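PDB 3DCX: bacterial Pleckstrin homology domain-containing protein from Shewanella loihica PV-4, which is of unknown function but adopts the pleckstrin-homology fold in a bacterial form. Local coordinates for residues A[27-41]-A[102-115]. Sequence-based numbering, arbitrary orientation.
Sequences ALAYRVIRDMFVFTN and GTDVVGIQKTIANF
Strand 27-32, the first arm of a beta-hairpin, passes helix 105-115 at 9.9 Å between axes, their directions 133° apart, while strand 35-40 runs roughly in the helix's own direction, at a slant. Tyr30 meets the start of the helical segment with both its ring and its hydroxyl. With CG beside the backbone N (chi1 -64°), the ring is turned toward the start of the helix, and Thr103 CG2 stands over the centre of one face, 4.1 Å from the centroid. Ile108 CD1 touches the ring at CE2, and the hydroxyl takes a nearly straight hydrogen bond from Asp104 N (2.9 Å to OH, 165° at the hydrogen). That donor belongs to the N-cap residue, whose own OD1 accepts from Gly107 N, so strand and helix cap are coupled through one residue. A phenylalanine here would probably keep the ring's packing but leave Asp104 N without its hydroxyl acceptor. One turn on, Ile112 CG1 lies at the edge of the Phe39 ring, 4.0 Å from CE2, while Ile108 CG1 and Thr111 CG2 approach it obliquely. At the far end Asn41 lays its CA over the Phe115 ring, 3.8 Å from the centroid, and Ala27 CB comes to the ring's edge at CE2. Here a classic beta bulge sets Ala27 and Leu28 against Phe39, and both residues direct side chains to the helix. The ring of Tyr64, from a loop of the same chain, also meets that of Phe115. The whole exemplifies the pleckstrin-homology fold, in which two antiparallel sheets pack into a beta-sandwich and a C-terminal helix closes one end.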
loop_
_atom_site.group_PDB
_atom_site.type_symbol
_atom_site.label_atom_id
_atom_site.label_comp_id
_atom_site.label_asym_id
_atom_site.label_seq_id
_atom_site.Cartn_x
_atom_site.Cartn_y
_atom_site.Cartn_z
ATOM N N ALA A 27 24.613 1.415 8.933
ATOM C CA ALA A 27 24.526 2.281 10.121
ATOM C C ALA A 27 24.899 1.518 11.387
ATOM O O ALA A 27 25.542 2.050 12.299
ATOM C CB ALA A 27 23.094 2.924 10.261
ATOM N N LEU A 28 24.488 0.263 11.439
ATOM C CA LEU A 28 24.553 -0.495 12.665
ATOM C C LEU A 28 24.324 -1.964 12.364
ATOM O O LEU A 28 23.466 -2.311 11.548
ATOM C CB LEU A 28 23.463 0.022 13.590
ATOM C CG LEU A 28 23.425 -0.332 15.061
ATOM C CD1 LEU A 28 24.772 -0.047 15.781
ATOM C CD2 LEU A 28 22.281 0.477 15.651
ATOM N N ALA A 29 25.062 -2.838 13.042
ATOM C CA ALA A 29 24.831 -4.240 12.881
ATOM C C ALA A 29 25.144 -5.064 14.109
ATOM O O ALA A 29 26.150 -4.857 14.770
ATOM C CB ALA A 29 25.598 -4.779 11.668
ATOM N N TYR A 30 24.265 -6.035 14.372
ATOM C CA TYR A 30 24.426 -6.924 15.508
ATOM C C TYR A 30 24.419 -8.388 15.056
ATOM O O TYR A 30 23.682 -8.786 14.155
ATOM C CB TYR A 30 23.324 -6.687 16.541
ATOM C CG TYR A 30 23.357 -5.315 17.161
ATOM C CD1 TYR A 30 24.298 -5.000 18.142
ATOM C CD2 TYR A 30 22.468 -4.318 16.764
ATOM C CE1 TYR A 30 24.351 -3.719 18.716
ATOM C CE2 TYR A 30 22.508 -3.029 17.354
ATOM C CZ TYR A 30 23.452 -2.746 18.312
ATOM O OH TYR A 30 23.520 -1.488 18.891
ATOM N N ARG A 31 25.242 -9.188 15.713
ATOM C CA ARG A 31 25.190 -10.626 15.560
ATOM C C ARG A 31 24.608 -11.320 16.802
ATOM O O ARG A 31 24.880 -10.964 17.950
ATOM C CB ARG A 31 26.581 -11.164 15.259
ATOM C CG ARG A 31 26.568 -12.588 14.711
ATOM C CD ARG A 31 27.880 -13.290 14.958
ATOM N NE ARG A 31 28.860 -13.061 13.911
ATOM C CZ ARG A 31 29.777 -12.102 13.925
ATOM N NH1 ARG A 31 29.851 -11.237 14.937
ATOM N NH2 ARG A 31 30.622 -12.009 12.908
ATOM N N VAL A 32 23.781 -12.317 16.566
ATOM C CA VAL A 32 23.348 -13.202 17.638
ATOM C C VAL A 32 23.696 -14.609 17.162
ATOM O O VAL A 32 23.036 -15.153 16.277
ATOM C CB VAL A 32 21.837 -13.038 17.994
ATOM C CG1 VAL A 32 21.422 -14.069 19.057
ATOM C CG2 VAL A 32 21.574 -11.639 18.511
ATOM N N ILE A 33 24.777 -15.156 17.721
ATOM C CA ILE A 33 25.332 -16.457 17.315
ATOM C C ILE A 33 25.730 -16.422 15.825
ATOM O O ILE A 33 26.733 -15.810 15.479
ATOM C CB ILE A 33 24.407 -17.662 17.685
ATOM C CG1 ILE A 33 24.030 -17.629 19.178
ATOM C CG2 ILE A 33 25.130 -18.978 17.415
ATOM C CD1 ILE A 33 22.741 -18.397 19.521
ATOM N N ARG A 34 24.962 -17.046 14.938
ATOM C CA ARG A 34 25.275 -17.007 13.498
ATOM C C ARG A 34 24.438 -15.988 12.704
ATOM O O ARG A 34 24.756 -15.678 11.558
ATOM C CB ARG A 34 25.022 -18.363 12.858
ATOM C CG ARG A 34 25.702 -19.514 13.498
ATOM C CD ARG A 34 25.495 -20.772 12.651
ATOM N NE ARG A 34 24.079 -21.138 12.466
ATOM C CZ ARG A 34 23.657 -22.393 12.284
ATOM N NH1 ARG A 34 24.529 -23.395 12.236
ATOM N NH2 ARG A 34 22.367 -22.654 12.139
ATOM N N ASP A 35 23.358 -15.512 13.299
ATOM C CA ASP A 35 22.408 -14.641 12.631
ATOM C C ASP A 35 22.821 -13.183 12.822
ATOM O O ASP A 35 23.522 -12.846 13.771
ATOM C CB ASP A 35 21.003 -14.880 13.191
ATOM C CG ASP A 35 20.504 -16.301 12.953
ATOM O OD1 ASP A 35 21.052 -16.996 12.063
ATOM O OD2 ASP A 35 19.557 -16.732 13.658
HETATM N N MSE A 36 22.396 -12.334 11.896
HETATM C CA MSE A 36 22.709 -10.923 11.919
HETATM C C MSE A 36 21.504 -10.066 11.626
HETATM O O MSE A 36 20.621 -10.430 10.843
HETATM C CB MSE A 36 23.782 -10.605 10.900
HETATM C CG MSE A 36 25.123 -10.418 11.475
HETATM SE SE MSE A 36 26.299 -9.760 10.101
HETATM C CE MSE A 36 27.638 -10.980 10.448
ATOM N N PHE A 37 21.477 -8.923 12.296
ATOM C CA PHE A 37 20.469 -7.908 12.111
ATOM C C PHE A 37 21.205 -6.629 11.683
ATOM O O PHE A 37 21.972 -6.048 12.464
ATOM C CB PHE A 37 19.757 -7.725 13.437
ATOM C CG PHE A 37 18.414 -7.111 13.326
ATOM C CD1 PHE A 37 18.269 -5.762 13.168
ATOM C CD2 PHE A 37 17.280 -7.893 13.374
ATOM C CE1 PHE A 37 17.004 -5.184 13.074
ATOM C CE2 PHE A 37 16.014 -7.316 13.278
ATOM C CZ PHE A 37 15.892 -5.952 13.145
ATOM N N VAL A 38 21.014 -6.220 10.429
ATOM C CA VAL A 38 21.807 -5.132 9.868
ATOM C C VAL A 38 20.902 -3.943 9.582
ATOM O O VAL A 38 19.842 -4.108 8.981
ATOM C CB VAL A 38 22.543 -5.600 8.615
ATOM C CG1 VAL A 38 23.389 -4.456 7.995
ATOM C CG2 VAL A 38 23.408 -6.798 8.973
ATOM N N PHE A 39 21.288 -2.782 10.088
ATOM C CA PHE A 39 20.603 -1.528 9.762
ATOM C C PHE A 39 21.407 -0.794 8.734
ATOM O O PHE A 39 22.543 -0.400 9.000
ATOM C CB PHE A 39 20.466 -0.613 10.975
ATOM C CG PHE A 39 19.653 -1.180 12.073
ATOM C CD1 PHE A 39 20.193 -2.149 12.930
ATOM C CD2 PHE A 39 18.356 -0.735 12.288
ATOM C CE1 PHE A 39 19.430 -2.680 13.968
ATOM C CE2 PHE A 39 17.580 -1.258 13.324
ATOM C CZ PHE A 39 18.112 -2.221 14.161
ATOM N N THR A 40 20.833 -0.604 7.554
ATOM C CA THR A 40 21.428 0.289 6.580
ATOM C C THR A 40 20.681 1.634 6.609
ATOM O O THR A 40 19.801 1.853 7.442
ATOM C CB THR A 40 21.453 -0.338 5.199
ATOM O OG1 THR A 40 20.237 -0.021 4.481
ATOM C CG2 THR A 40 21.700 -1.851 5.305
ATOM N N ASN A 41 21.051 2.560 5.739
ATOM C CA ASN A 41 20.244 3.775 5.608
ATOM C C ASN A 41 18.950 3.606 4.766
ATOM O O ASN A 41 18.186 4.550 4.630
ATOM C CB ASN A 41 21.078 4.961 5.110
ATOM C CG ASN A 41 21.655 4.756 3.756
ATOM O OD1 ASN A 41 21.747 3.638 3.242
ATOM N ND2 ASN A 41 22.071 5.848 3.154
ATOM N N GLY A 102 23.782 -5.862 25.387
ATOM C CA GLY A 102 24.760 -5.574 24.361
ATOM C C GLY A 102 24.244 -4.704 23.217
ATOM O O GLY A 102 25.046 -4.168 22.442
ATOM N N THR A 103 22.925 -4.570 23.062
ATOM C CA THR A 103 22.395 -3.710 21.991
ATOM C C THR A 103 22.269 -2.269 22.507
ATOM O O THR A 103 22.110 -2.034 23.706
ATOM C CB THR A 103 21.035 -4.213 21.391
ATOM O OG1 THR A 103 20.024 -4.236 22.391
ATOM C CG2 THR A 103 21.157 -5.620 20.737
ATOM N N ASP A 104 22.395 -1.301 21.607
ATOM C CA ASP A 104 22.073 0.091 21.926
ATOM C C ASP A 104 20.567 0.250 21.752
ATOM O O ASP A 104 20.069 0.548 20.658
ATOM C CB ASP A 104 22.821 1.037 20.993
ATOM C CG ASP A 104 22.748 2.493 21.438
ATOM O OD1 ASP A 104 22.107 2.807 22.467
ATOM O OD2 ASP A 104 23.349 3.337 20.742
ATOM N N VAL A 105 19.832 0.013 22.834
ATOM C CA VAL A 105 18.372 -0.030 22.748
ATOM C C VAL A 105 17.822 1.309 22.261
ATOM O O VAL A 105 16.964 1.352 21.387
ATOM C CB VAL A 105 17.762 -0.462 24.094
ATOM C CG1 VAL A 105 16.282 -0.075 24.193
ATOM C CG2 VAL A 105 17.951 -1.934 24.248
ATOM N N VAL A 106 18.329 2.401 22.823
ATOM C CA VAL A 106 17.929 3.751 22.398
ATOM C C VAL A 106 18.417 4.076 20.972
ATOM O O VAL A 106 17.687 4.667 20.180
ATOM C CB VAL A 106 18.408 4.829 23.408
ATOM C CG1 VAL A 106 18.348 6.226 22.782
ATOM C CG2 VAL A 106 17.581 4.765 24.693
ATOM N N GLY A 107 19.634 3.659 20.629
ATOM C CA GLY A 107 20.189 3.906 19.274
ATOM C C GLY A 107 19.460 3.149 18.173
ATOM O O GLY A 107 19.181 3.679 17.098
ATOM N N ILE A 108 19.135 1.897 18.457
ATOM C CA ILE A 108 18.252 1.124 17.608
ATOM C C ILE A 108 16.967 1.908 17.338
ATOM O O ILE A 108 16.561 2.087 16.212
ATOM C CB ILE A 108 17.955 -0.278 18.251
ATOM C CG1 ILE A 108 19.143 -1.214 17.974
ATOM C CG2 ILE A 108 16.627 -0.855 17.732
ATOM C CD1 ILE A 108 19.064 -2.540 18.734
ATOM N N GLN A 109 16.329 2.388 18.386
ATOM C CA GLN A 109 15.051 3.072 18.217
ATOM C C GLN A 109 15.228 4.380 17.443
ATOM O O GLN A 109 14.348 4.774 16.653
ATOM C CB GLN A 109 14.444 3.359 19.580
ATOM C CG GLN A 109 14.048 2.116 20.355
ATOM C CD GLN A 109 13.563 2.467 21.720
ATOM O OE1 GLN A 109 12.439 2.931 21.881
ATOM N NE2 GLN A 109 14.424 2.290 22.720
ATOM N N LYS A 110 16.344 5.067 17.701
ATOM C CA LYS A 110 16.643 6.348 17.057
ATOM C C LYS A 110 16.888 6.134 15.569
ATOM O O LYS A 110 16.414 6.903 14.747
ATOM C CB LYS A 110 17.869 6.999 17.710
ATOM C CG LYS A 110 18.124 8.448 17.298
ATOM C CD LYS A 110 19.232 9.070 18.147
ATOM C CE LYS A 110 19.218 10.609 18.134
ATOM N NZ LYS A 110 19.220 11.188 16.760
ATOM N N THR A 111 17.617 5.070 15.235
ATOM C CA THR A 111 17.864 4.691 13.840
ATOM C C THR A 111 16.585 4.385 13.085
ATOM O O THR A 111 16.392 4.841 11.947
ATOM C CB THR A 111 18.786 3.462 13.749
ATOM O OG1 THR A 111 19.958 3.711 14.516
ATOM C CG2 THR A 111 19.172 3.178 12.294
ATOM N N ILE A 112 15.686 3.634 13.714
ATOM C CA ILE A 112 14.408 3.339 13.064
ATOM C C ILE A 112 13.624 4.614 12.842
ATOM O O ILE A 112 13.012 4.824 11.788
ATOM C CB ILE A 112 13.568 2.286 13.874
ATOM C CG1 ILE A 112 14.238 0.918 13.790
ATOM C CG2 ILE A 112 12.157 2.187 13.325
ATOM C CD1 ILE A 112 13.979 -0.016 14.980
ATOM N N ALA A 113 13.642 5.498 13.828
ATOM C CA ALA A 113 12.967 6.754 13.690
ATOM C C ALA A 113 13.627 7.612 12.603
ATOM O O ALA A 113 12.929 8.225 11.796
ATOM C CB ALA A 113 12.970 7.508 15.036
ATOM N N ASN A 114 14.968 7.687 12.603
ATOM C CA ASN A 114 15.697 8.451 11.568
ATOM C C ASN A 114 15.392 8.008 10.152
ATOM O O ASN A 114 15.271 8.831 9.236
ATOM C CB ASN A 114 17.234 8.414 11.798
ATOM C CG ASN A 114 17.686 9.409 12.835
ATOM O OD1 ASN A 114 17.054 10.452 13.013
ATOM N ND2 ASN A 114 18.772 9.092 13.545
ATOM N N PHE A 115 15.280 6.706 9.944
ATOM C CA PHE A 115 15.135 6.188 8.575
ATOM C C PHE A 115 13.709 5.824 8.220
ATOM O O PHE A 115 13.391 5.738 7.043
ATOM C CB PHE A 115 16.073 5.011 8.344
ATOM C CG PHE A 115 17.555 5.361 8.491
ATOM C CD1 PHE A 115 18.109 6.427 7.791
ATOM C CD2 PHE A 115 18.378 4.618 9.323
ATOM C CE1 PHE A 115 19.447 6.743 7.925
ATOM C CE2 PHE A 115 19.724 4.931 9.458
ATOM C CZ PHE A 115 20.259 5.997 8.752
#